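Local coordinates for protein hydrolase, haloacid dehalogenase-like family (Chlorobaculum tepidum, PDB 2HCF) that probably works as a magnesium-dependent hydrolase of the haloacid dehalogenase superfamily, at residues L30-G35 / K76-A81; A52-V57 / D70-A75; S20-V25 / R125-L130. One frame throughout, in Å; residues are numbered along the deposited sequence.

The three contacts describe a cluster of helices and its seam with the sheet-bearing core. Contacts 1 and 2 both use helix 65-86 and have centres 9 Å apart; they meet where Lys71 NZ lies 3.2 Å from Val33 O, a probable hydrogen bond. Contact 3 shares helix 21-34 with contact 1, their centres being 15 Å apart, and Tyr79 OH, 2.9 Å from Asn22 ND2, joins them. Contact 3 borders the magnesium site of Asp10, Asp12 and Asp178: by nearest atoms, the Lys127 side chain is about 9 Å from a bound magnesium ion and about 3 Å from that of Asp12. In contact 2, the Tyr55 side chain is about 12 Å from a bound magnesium ion. Contact 1 lies away from the annotated sites.

Contact 1: residues L30-G35 / K76-A81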
loop_
_atom_site.group_PDB
_atom_site.type_symbol
_atom_site.label_atom_id
_atom_site.label_comp_id
_atom_site.label_asym_id
_atom_site.label_seq_id
_atom_site.Cartn_x
_atom_site.Cartn_y
_atom_site.Cartn_z
ATOM N N LEU A 30 19.571 -6.686 -2.918
ATOM C CA LEU A 30 19.760 -7.392 -4.167
ATOM C C LEU A 30 21.241 -7.626 -4.516
ATOM O O LEU A 30 21.591 -8.679 -5.050
ATOM C CB LEU A 30 19.048 -6.646 -5.309
ATOM C CG LEU A 30 17.542 -6.499 -5.142
ATOM C CD1 LEU A 30 16.937 -5.794 -6.333
ATOM C CD2 LEU A 30 16.846 -7.868 -4.975
ATOM N N ILE A 31 22.101 -6.644 -4.257
ATOM C CA ILE A 31 23.545 -6.849 -4.438
ATOM C C ILE A 31 24.016 -8.025 -3.577
ATOM O O ILE A 31 24.770 -8.894 -4.028
ATOM C CB ILE A 31 24.354 -5.588 -4.080
ATOM C CG1 ILE A 31 24.143 -4.500 -5.138
ATOM C CG2 ILE A 31 25.858 -5.922 -3.981
ATOM C CD1 ILE A 31 24.582 -3.092 -4.696
ATOM N N GLU A 32 23.542 -8.057 -2.338
ATOM C CA GLU A 32 23.898 -9.116 -1.419
ATOM C C GLU A 32 23.480 -10.506 -1.885
ATOM O O GLU A 32 24.221 -11.463 -1.694
ATOM C CB GLU A 32 23.327 -8.852 -0.032
ATOM C CG GLU A 32 23.759 -9.907 0.957
ATOM C CD GLU A 32 23.418 -9.567 2.410
ATOM O OE1 GLU A 32 23.195 -8.364 2.728
ATOM O OE2 GLU A 32 23.390 -10.538 3.225
ATOM N N VAL A 33 22.319 -10.618 -2.510
ATOM C CA VAL A 33 21.750 -11.913 -2.857
ATOM C C VAL A 33 22.100 -12.313 -4.290
ATOM O O VAL A 33 22.525 -13.438 -4.529
ATOM C CB VAL A 33 20.232 -11.898 -2.651
ATOM C CG1 VAL A 33 19.559 -13.131 -3.225
ATOM C CG2 VAL A 33 19.921 -11.773 -1.128
ATOM N N TYR A 34 21.928 -11.395 -5.234
ATOM C CA TYR A 34 22.172 -11.695 -6.646
ATOM C C TYR A 34 23.507 -11.168 -7.202
ATOM O O TYR A 34 23.887 -11.524 -8.321
ATOM C CB TYR A 34 21.050 -11.107 -7.503
ATOM C CG TYR A 34 19.673 -11.657 -7.229
ATOM C CD1 TYR A 34 19.239 -12.837 -7.824
ATOM C CD2 TYR A 34 18.793 -10.977 -6.391
ATOM C CE1 TYR A 34 17.948 -13.324 -7.589
ATOM C CE2 TYR A 34 17.524 -11.449 -6.151
ATOM C CZ TYR A 34 17.103 -12.611 -6.750
ATOM O OH TYR A 34 15.842 -13.068 -6.479
ATOM N N GLY A 35 24.190 -10.299 -6.455
ATOM C CA GLY A 35 25.397 -9.638 -6.944
ATOM C C GLY A 35 25.177 -8.284 -7.626
ATOM O O GLY A 35 26.111 -7.520 -7.801
ATOM N N LYS A 76 13.816 -11.123 -0.531
ATOM C CA LYS A 76 12.753 -10.541 0.302
ATOM C C LYS A 76 13.203 -10.401 1.752
ATOM O O LYS A 76 13.140 -9.299 2.306
ATOM C CB LYS A 76 11.474 -11.378 0.226
ATOM C CG LYS A 76 10.343 -10.966 1.131
ATOM C CD LYS A 76 9.248 -11.970 1.031
ATOM C CE LYS A 76 8.120 -11.665 1.970
ATOM N NZ LYS A 76 7.068 -12.716 1.777
ATOM N N GLU A 77 13.660 -11.506 2.358
ATOM C CA GLU A 77 14.041 -11.509 3.766
ATOM C C GLU A 77 15.196 -10.549 4.058
ATOM O O GLU A 77 15.222 -9.908 5.101
ATOM C CB GLU A 77 14.440 -12.926 4.206
ATOM N N THR A 78 16.159 -10.486 3.146
ATOM C CA THR A 78 17.316 -9.600 3.294
ATOM C C THR A 78 16.861 -8.126 3.262
ATOM O O THR A 78 17.248 -7.342 4.128
ATOM C CB THR A 78 18.391 -9.906 2.199
ATOM O OG1 THR A 78 18.813 -11.277 2.305
ATOM C CG2 THR A 78 19.619 -8.978 2.325
ATOM N N TYR A 79 15.996 -7.793 2.304
ATOM C CA TYR A 79 15.418 -6.443 2.184
ATOM C C TYR A 79 14.684 -6.032 3.478
ATOM O O TYR A 79 14.928 -4.964 4.040
ATOM C CB TYR A 79 14.467 -6.383 0.969
ATOM C CG TYR A 79 13.563 -5.167 1.010
ATOM C CD1 TYR A 79 14.074 -3.904 0.814
ATOM C CD2 TYR A 79 12.213 -5.292 1.304
ATOM C CE1 TYR A 79 13.266 -2.776 0.891
ATOM C CE2 TYR A 79 11.393 -4.179 1.378
ATOM C CZ TYR A 79 11.931 -2.921 1.177
ATOM O OH TYR A 79 11.144 -1.805 1.252
ATOM N N ILE A 80 13.812 -6.915 3.962
ATOM C CA ILE A 80 13.027 -6.632 5.159
ATOM C C ILE A 80 13.938 -6.395 6.362
ATOM O O ILE A 80 13.760 -5.423 7.109
ATOM C CB ILE A 80 12.015 -7.790 5.453
ATOM C CG1 ILE A 80 10.937 -7.818 4.377
ATOM C CG2 ILE A 80 11.415 -7.646 6.829
ATOM C CD1 ILE A 80 10.127 -9.094 4.308
ATOM N N ALA A 81 14.895 -7.294 6.561
ATOM C CA ALA A 81 15.796 -7.206 7.695
ATOM C C ALA A 81 16.629 -5.932 7.625
ATOM O O ALA A 81 16.788 -5.217 8.624
ATOM C CB ALA A 81 16.706 -8.419 7.732
#
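Thr78 is the residue of helix 65-86 that meets helix 21-34 here, touching both Glu32 and Val33. The backbones of the two segments are nearest at Val33 and Thr78, whose CA atoms are 7.9 Å apart, and the segments bury a modest 118 Å² between them. Starting at the branch point, Thr78 CB lies 4.1 Å from Val33 CG2. The next atom on one branch, Thr78 OG1, comes to 3.6 Å from that same methyl, a van der Waals approach rather than a polar one. The hydroxyl finds its polar partner on its own helix, in a hydrogen bond with the carbonyl O of Lys74 one turn back; the torsion that sets OG1 beside the backbone N (chi1 -59°) makes this reach possible. The other branch, Thr78 CG2, meets the carboxylate end of Glu32, with OE1 at 3.7 Å and CD at 3.8 Å. The Glu32 chain, extended beyond CG, thus lays its carboxylate against a methyl and gains no charge partner from this segment. The valine and threonine side chains run antiparallel past one another, and of the two valine methyls CG2 is the one that meets Thr78 OG1 and CB. This light surface contact joins the first and third of the three helices between strands 16-18 and 92-94, consistent with the helical C1-type cap of haloacid dehalogenase-like hydrolases.

Contact 2: residues A52-V57 / D70-A75; sequences AIIYEV and DKFDKA
Segments 52-57 and 70-75, both helical, come nearest at Ile54 and Phe72, whose CA atoms are 8.1 Å apart. Phe72 gives the largest share of the 196 Å² buried. Its CG stands opposite the backbone N (chi1 -180°), which sends the ring across the gap with its CD2-CE2 side leading. Ile54 meets that side with both its branches: CD1 lies 4.0 Å from Phe72 CE2, and CG2 is 4.1 Å from Phe72 CD2. Tyr55 arrives next to it, its CE2 being 3.7 Å from Phe72 CD2. The two ring planes are inclined by only 22°, but the centroids are 5.6 Å apart and the rings are offset until little of one lies over the other; the evidence supports apolar contact at the near carbons, not a full stack. Tyr55 also makes a cation-pi contact with Arg65 and touches Ile68 and Ala69, so the same ring follows helix 65-86 back toward its start. Around the pair, Leu30 and Tyr34 of helix 21-34 pack on Val57 and Ala75 respectively, making a three-helix cluster, while Tyr55 reaches Leu147 in the loop between strand 140-141 and helix 152-164.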
loop_
_atom_site.group_PDB
_atom_site.type_symbol
_atom_site.label_atom_id
_atom_site.label_comp_id
_atom_site.label_asym_id
_atom_site.label_seq_id
_atom_site.Cartn_x
_atom_site.Cartn_y
_atom_site.Cartn_z
ATOM N N ALA A 52 7.063 -7.416 -7.727
ATOM C CA ALA A 52 7.109 -7.067 -9.135
ATOM C C ALA A 52 8.300 -6.113 -9.404
ATOM O O ALA A 52 8.934 -6.169 -10.462
ATOM C CB ALA A 52 5.807 -6.428 -9.536
ATOM N N ILE A 53 8.621 -5.276 -8.429
ATOM C CA ILE A 53 9.768 -4.384 -8.542
ATOM C C ILE A 53 11.060 -5.208 -8.614
ATOM O O ILE A 53 11.927 -4.898 -9.409
ATOM C CB ILE A 53 9.842 -3.399 -7.349
ATOM C CG1 ILE A 53 8.645 -2.432 -7.390
ATOM C CG2 ILE A 53 11.155 -2.615 -7.407
ATOM C CD1 ILE A 53 8.490 -1.608 -6.081
ATOM N N ILE A 54 11.160 -6.263 -7.798
ATOM C CA ILE A 54 12.335 -7.140 -7.788
ATOM C C ILE A 54 12.495 -7.790 -9.132
ATOM O O ILE A 54 13.587 -7.775 -9.677
ATOM C CB ILE A 54 12.275 -8.176 -6.649
ATOM C CG1 ILE A 54 12.388 -7.436 -5.311
ATOM C CG2 ILE A 54 13.357 -9.255 -6.806
ATOM C CD1 ILE A 54 12.157 -8.300 -4.051
ATOM N N TYR A 55 11.409 -8.333 -9.683
ATOM C CA TYR A 55 11.478 -8.962 -11.013
ATOM C C TYR A 55 11.852 -7.965 -12.102
ATOM O O TYR A 55 12.646 -8.297 -12.985
ATOM C CB TYR A 55 10.174 -9.725 -11.375
ATOM C CG TYR A 55 10.086 -11.125 -10.762
ATOM C CD1 TYR A 55 10.635 -12.234 -11.402
ATOM C CD2 TYR A 55 9.464 -11.333 -9.537
ATOM C CE1 TYR A 55 10.571 -13.502 -10.828
ATOM C CE2 TYR A 55 9.380 -12.591 -8.965
ATOM C CZ TYR A 55 9.951 -13.672 -9.608
ATOM O OH TYR A 55 9.863 -14.910 -9.006
ATOM N N GLU A 56 11.305 -6.760 -12.041
ATOM C CA GLU A 56 11.544 -5.763 -13.070
ATOM C C GLU A 56 12.999 -5.321 -13.091
ATOM O O GLU A 56 13.653 -5.459 -14.096
ATOM C CB GLU A 56 10.600 -4.558 -12.955
ATOM C CG GLU A 56 10.818 -3.553 -14.110
ATOM C CD GLU A 56 9.691 -2.532 -14.283
ATOM O OE1 GLU A 56 8.662 -2.598 -13.562
ATOM O OE2 GLU A 56 9.843 -1.656 -15.165
ATOM N N VAL A 57 13.525 -4.851 -11.978
ATOM C CA VAL A 57 14.891 -4.299 -11.982
ATOM C C VAL A 57 15.978 -5.336 -12.314
ATOM O O VAL A 57 17.013 -4.991 -12.910
ATOM C CB VAL A 57 15.202 -3.562 -10.666
ATOM C CG1 VAL A 57 14.126 -2.506 -10.391
ATOM C CG2 VAL A 57 15.314 -4.526 -9.520
ATOM N N ASP A 70 14.463 -18.258 -8.036
ATOM C CA ASP A 70 15.276 -19.150 -7.224
ATOM C C ASP A 70 15.779 -18.537 -5.919
ATOM O O ASP A 70 15.943 -19.254 -4.933
ATOM C CB ASP A 70 16.486 -19.659 -8.012
ATOM C CG ASP A 70 17.203 -20.792 -7.295
ATOM O OD1 ASP A 70 16.560 -21.812 -6.993
ATOM O OD2 ASP A 70 18.406 -20.676 -7.023
ATOM N N LYS A 71 16.085 -17.243 -5.923
ATOM C CA LYS A 71 16.581 -16.575 -4.721
ATOM C C LYS A 71 15.637 -15.486 -4.211
ATOM O O LYS A 71 16.004 -14.705 -3.360
ATOM C CB LYS A 71 17.945 -15.959 -4.980
ATOM C CG LYS A 71 19.043 -16.942 -5.397
ATOM C CD LYS A 71 20.379 -16.184 -5.425
ATOM C CE LYS A 71 21.551 -17.015 -5.886
ATOM N NZ LYS A 71 22.766 -16.153 -6.296
ATOM N N PHE A 72 14.421 -15.453 -4.731
ATOM C CA PHE A 72 13.468 -14.388 -4.400
ATOM C C PHE A 72 13.208 -14.303 -2.895
ATOM O O PHE A 72 13.312 -13.223 -2.301
ATOM C CB PHE A 72 12.146 -14.576 -5.168
ATOM C CG PHE A 72 11.131 -13.516 -4.880
ATOM C CD1 PHE A 72 10.295 -13.625 -3.769
ATOM C CD2 PHE A 72 11.022 -12.399 -5.685
ATOM C CE1 PHE A 72 9.341 -12.661 -3.477
ATOM C CE2 PHE A 72 10.078 -11.418 -5.382
ATOM C CZ PHE A 72 9.228 -11.574 -4.275
ATOM N N ASP A 73 12.895 -15.434 -2.262
ATOM C CA ASP A 73 12.560 -15.407 -0.828
ATOM C C ASP A 73 13.714 -14.888 0.008
ATOM O O ASP A 73 13.503 -14.090 0.919
ATOM C CB ASP A 73 12.088 -16.780 -0.321
ATOM C CG ASP A 73 10.751 -17.204 -0.919
ATOM O OD1 ASP A 73 9.913 -16.348 -1.278
ATOM O OD2 ASP A 73 10.537 -18.433 -1.068
ATOM N N LYS A 74 14.941 -15.302 -0.310
ATOM C CA LYS A 74 16.108 -14.748 0.385
ATOM C C LYS A 74 16.288 -13.231 0.150
ATOM O O LYS A 74 16.623 -12.495 1.065
ATOM C CB LYS A 74 17.376 -15.506 -0.005
ATOM C CG LYS A 74 18.632 -14.927 0.621
ATOM C CD LYS A 74 19.593 -15.968 1.128
ATOM C CE LYS A 74 20.557 -15.331 2.167
ATOM N NZ LYS A 74 19.857 -14.859 3.434
ATOM N N ALA A 75 16.069 -12.780 -1.082
ATOM C CA ALA A 75 16.081 -11.338 -1.398
ATOM C C ALA A 75 15.033 -10.586 -0.579
ATOM O O ALA A 75 15.329 -9.544 0.017
ATOM C CB ALA A 75 15.852 -11.117 -2.889
#

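Contact 3: residues S20-V25 / R125-L130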
loop_
_atom_site.group_PDB
_atom_site.type_symbol
_atom_site.label_atom_id
_atom_site.label_comp_id
_atom_site.label_asym_id
_atom_site.label_seq_id
_atom_site.Cartn_x
_atom_site.Cartn_y
_atom_site.Cartn_z
ATOM N N SER A 20 14.713 8.543 0.782
ATOM C CA SER A 20 15.362 7.824 -0.363
ATOM C C SER A 20 16.229 6.600 0.004
ATOM O O SER A 20 16.568 5.785 -0.862
ATOM C CB SER A 20 16.245 8.800 -1.159
ATOM O OG SER A 20 17.310 9.283 -0.342
HETATM N N MSE A 21 16.611 6.498 1.268
HETATM C CA MSE A 21 17.213 5.276 1.803
HETATM C C MSE A 21 16.430 3.986 1.472
HETATM O O MSE A 21 17.022 2.922 1.333
HETATM C CB MSE A 21 17.399 5.411 3.322
HETATM C CG MSE A 21 16.114 5.591 4.121
HETATM SE SE MSE A 21 15.209 3.923 4.610
HETATM C CE MSE A 21 16.508 3.158 5.710
ATOM N N ASN A 22 15.110 4.072 1.330
ATOM C CA ASN A 22 14.312 2.884 0.997
ATOM C C ASN A 22 14.826 2.219 -0.285
ATOM O O ASN A 22 15.016 1.006 -0.339
ATOM C CB ASN A 22 12.826 3.260 0.862
ATOM C CG ASN A 22 11.866 2.055 1.017
ATOM O OD1 ASN A 22 10.644 2.240 1.085
ATOM N ND2 ASN A 22 12.403 0.842 1.052
ATOM N N ARG A 23 15.069 3.039 -1.304
ATOM C CA ARG A 23 15.566 2.552 -2.605
ATOM C C ARG A 23 16.957 1.935 -2.443
ATOM O O ARG A 23 17.284 0.939 -3.071
ATOM C CB ARG A 23 15.542 3.698 -3.645
ATOM C CG ARG A 23 16.502 3.561 -4.811
ATOM N N ARG A 24 17.748 2.502 -1.556
ATOM C CA ARG A 24 19.090 2.017 -1.330
ATOM C C ARG A 24 19.153 0.746 -0.488
ATOM O O ARG A 24 20.035 -0.063 -0.685
ATOM C CB ARG A 24 19.933 3.122 -0.729
ATOM C CG ARG A 24 20.031 4.335 -1.698
ATOM C CD ARG A 24 21.147 5.334 -1.292
ATOM N NE ARG A 24 21.020 5.732 0.120
ATOM C CZ ARG A 24 20.250 6.725 0.564
ATOM N NH1 ARG A 24 19.535 7.469 -0.278
ATOM N NH2 ARG A 24 20.196 6.975 1.868
ATOM N N VAL A 25 18.222 0.588 0.453
ATOM C CA VAL A 25 18.035 -0.671 1.174
ATOM C C VAL A 25 17.724 -1.808 0.211
ATOM O O VAL A 25 18.293 -2.887 0.306
ATOM C CB VAL A 25 16.886 -0.543 2.221
ATOM C CG1 VAL A 25 16.452 -1.922 2.752
ATOM C CG2 VAL A 25 17.293 0.354 3.355
ATOM N N ARG A 125 4.513 -2.664 7.504
ATOM C CA ARG A 125 4.091 -2.404 8.893
ATOM C C ARG A 125 5.186 -1.745 9.717
ATOM O O ARG A 125 4.888 -0.990 10.668
ATOM C CB ARG A 125 3.556 -3.666 9.607
ATOM C CG ARG A 125 2.238 -4.232 9.057
ATOM C CD ARG A 125 1.663 -5.308 10.013
ATOM N NE ARG A 125 0.320 -5.743 9.608
ATOM C CZ ARG A 125 -0.801 -5.117 9.971
ATOM N NH1 ARG A 125 -0.756 -4.062 10.765
ATOM N NH2 ARG A 125 -1.978 -5.576 9.589
ATOM N N HIS A 126 6.451 -1.985 9.379
ATOM C CA HIS A 126 7.539 -1.259 10.055
ATOM C C HIS A 126 7.470 0.244 9.709
ATOM O O HIS A 126 7.632 1.104 10.563
ATOM C CB HIS A 126 8.915 -1.795 9.677
ATOM C CG HIS A 126 10.015 -1.229 10.522
ATOM N ND1 HIS A 126 10.085 -1.440 11.885
ATOM C CD2 HIS A 126 11.056 -0.432 10.207
ATOM C CE1 HIS A 126 11.142 -0.811 12.358
ATOM N NE2 HIS A 126 11.749 -0.190 11.364
ATOM N N LYS A 127 7.190 0.558 8.455
ATOM C CA LYS A 127 6.969 1.958 8.112
ATOM C C LYS A 127 5.834 2.616 8.974
ATOM O O LYS A 127 5.904 3.792 9.324
ATOM C CB LYS A 127 6.581 2.056 6.622
ATOM C CG LYS A 127 7.696 1.782 5.628
ATOM C CD LYS A 127 7.183 1.808 4.149
ATOM C CE LYS A 127 8.266 1.460 3.167
ATOM N NZ LYS A 127 7.726 1.547 1.728
ATOM N N LEU A 128 4.749 1.879 9.215
ATOM C CA LEU A 128 3.579 2.390 9.934
ATOM C C LEU A 128 3.890 2.478 11.432
ATOM O O LEU A 128 3.437 3.391 12.129
ATOM C CB LEU A 128 2.364 1.465 9.716
ATOM C CG LEU A 128 1.795 1.287 8.294
ATOM C CD1 LEU A 128 0.788 0.184 8.413
ATOM C CD2 LEU A 128 1.168 2.525 7.800
ATOM N N LYS A 129 4.706 1.551 11.914
ATOM C CA LYS A 129 5.094 1.511 13.346
ATOM C C LYS A 129 5.986 2.672 13.807
ATOM O O LYS A 129 5.939 3.133 15.008
ATOM C CB LYS A 129 5.854 0.207 13.627
ATOM C CG LYS A 129 4.993 -1.022 13.922
ATOM C CD LYS A 129 5.835 -2.194 14.443
ATOM C CE LYS A 129 5.097 -3.560 14.300
ATOM N NZ LYS A 129 4.600 -4.117 15.610
ATOM N N LEU A 130 6.875 3.105 12.925
ATOM C CA LEU A 130 7.782 4.221 13.263
ATOM C C LEU A 130 6.999 5.449 13.719
ATOM O O LEU A 130 7.172 5.884 14.828
ATOM C CB LEU A 130 8.776 4.503 12.132
ATOM C CG LEU A 130 9.827 3.411 11.988
ATOM C CD1 LEU A 130 10.630 3.550 10.739
ATOM C CD2 LEU A 130 10.760 3.407 13.201
#
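Asn22 and Lys127 meet where the helical cap faces the core of a haloacid dehalogenase fold, one residue on helix 21-34 and the other on helix 121-129. Ser20 opens the first segment, and its OG takes a hydrogen bond from Arg24 NH1 at 2.9 Å, with OG close to the guanidinium plane and an N-H...O angle of 142°. The same guanidinium lies with one face over the CA of Met21, a selenomethionine whose side chain packs on Phe83 and Arg86. Next comes Asn22, which alone in this segment spans the gap: its first torsion places CG anti to the backbone N (chi1 -159°), which lets OD1 meet Lys127 NZ. OD1 accepts a hydrogen bond from Lys127 NZ at 3.1 Å, in the carbonyl plane with a C=O...N angle of 156°, while ND2 is hydrogen-bonded with Tyr79 OH. Farther on, Val25 packs against the Tyr79 side chain. Lys127 NZ has its strongest partner elsewhere, in a salt bridge to Asp12 of the magnesium site, and also bonds Asn119 OD1. With an alanine at Asn22, Lys127 NZ would probably lose the OD1 acceptor, leaving Asp12 and Asn119 among its partners, and Tyr79 OH its amide mate. The lysine chain, extended beyond CG, runs roughly perpendicular to the asparagine, and its CE is 3.3 Å from Asn22 OD1.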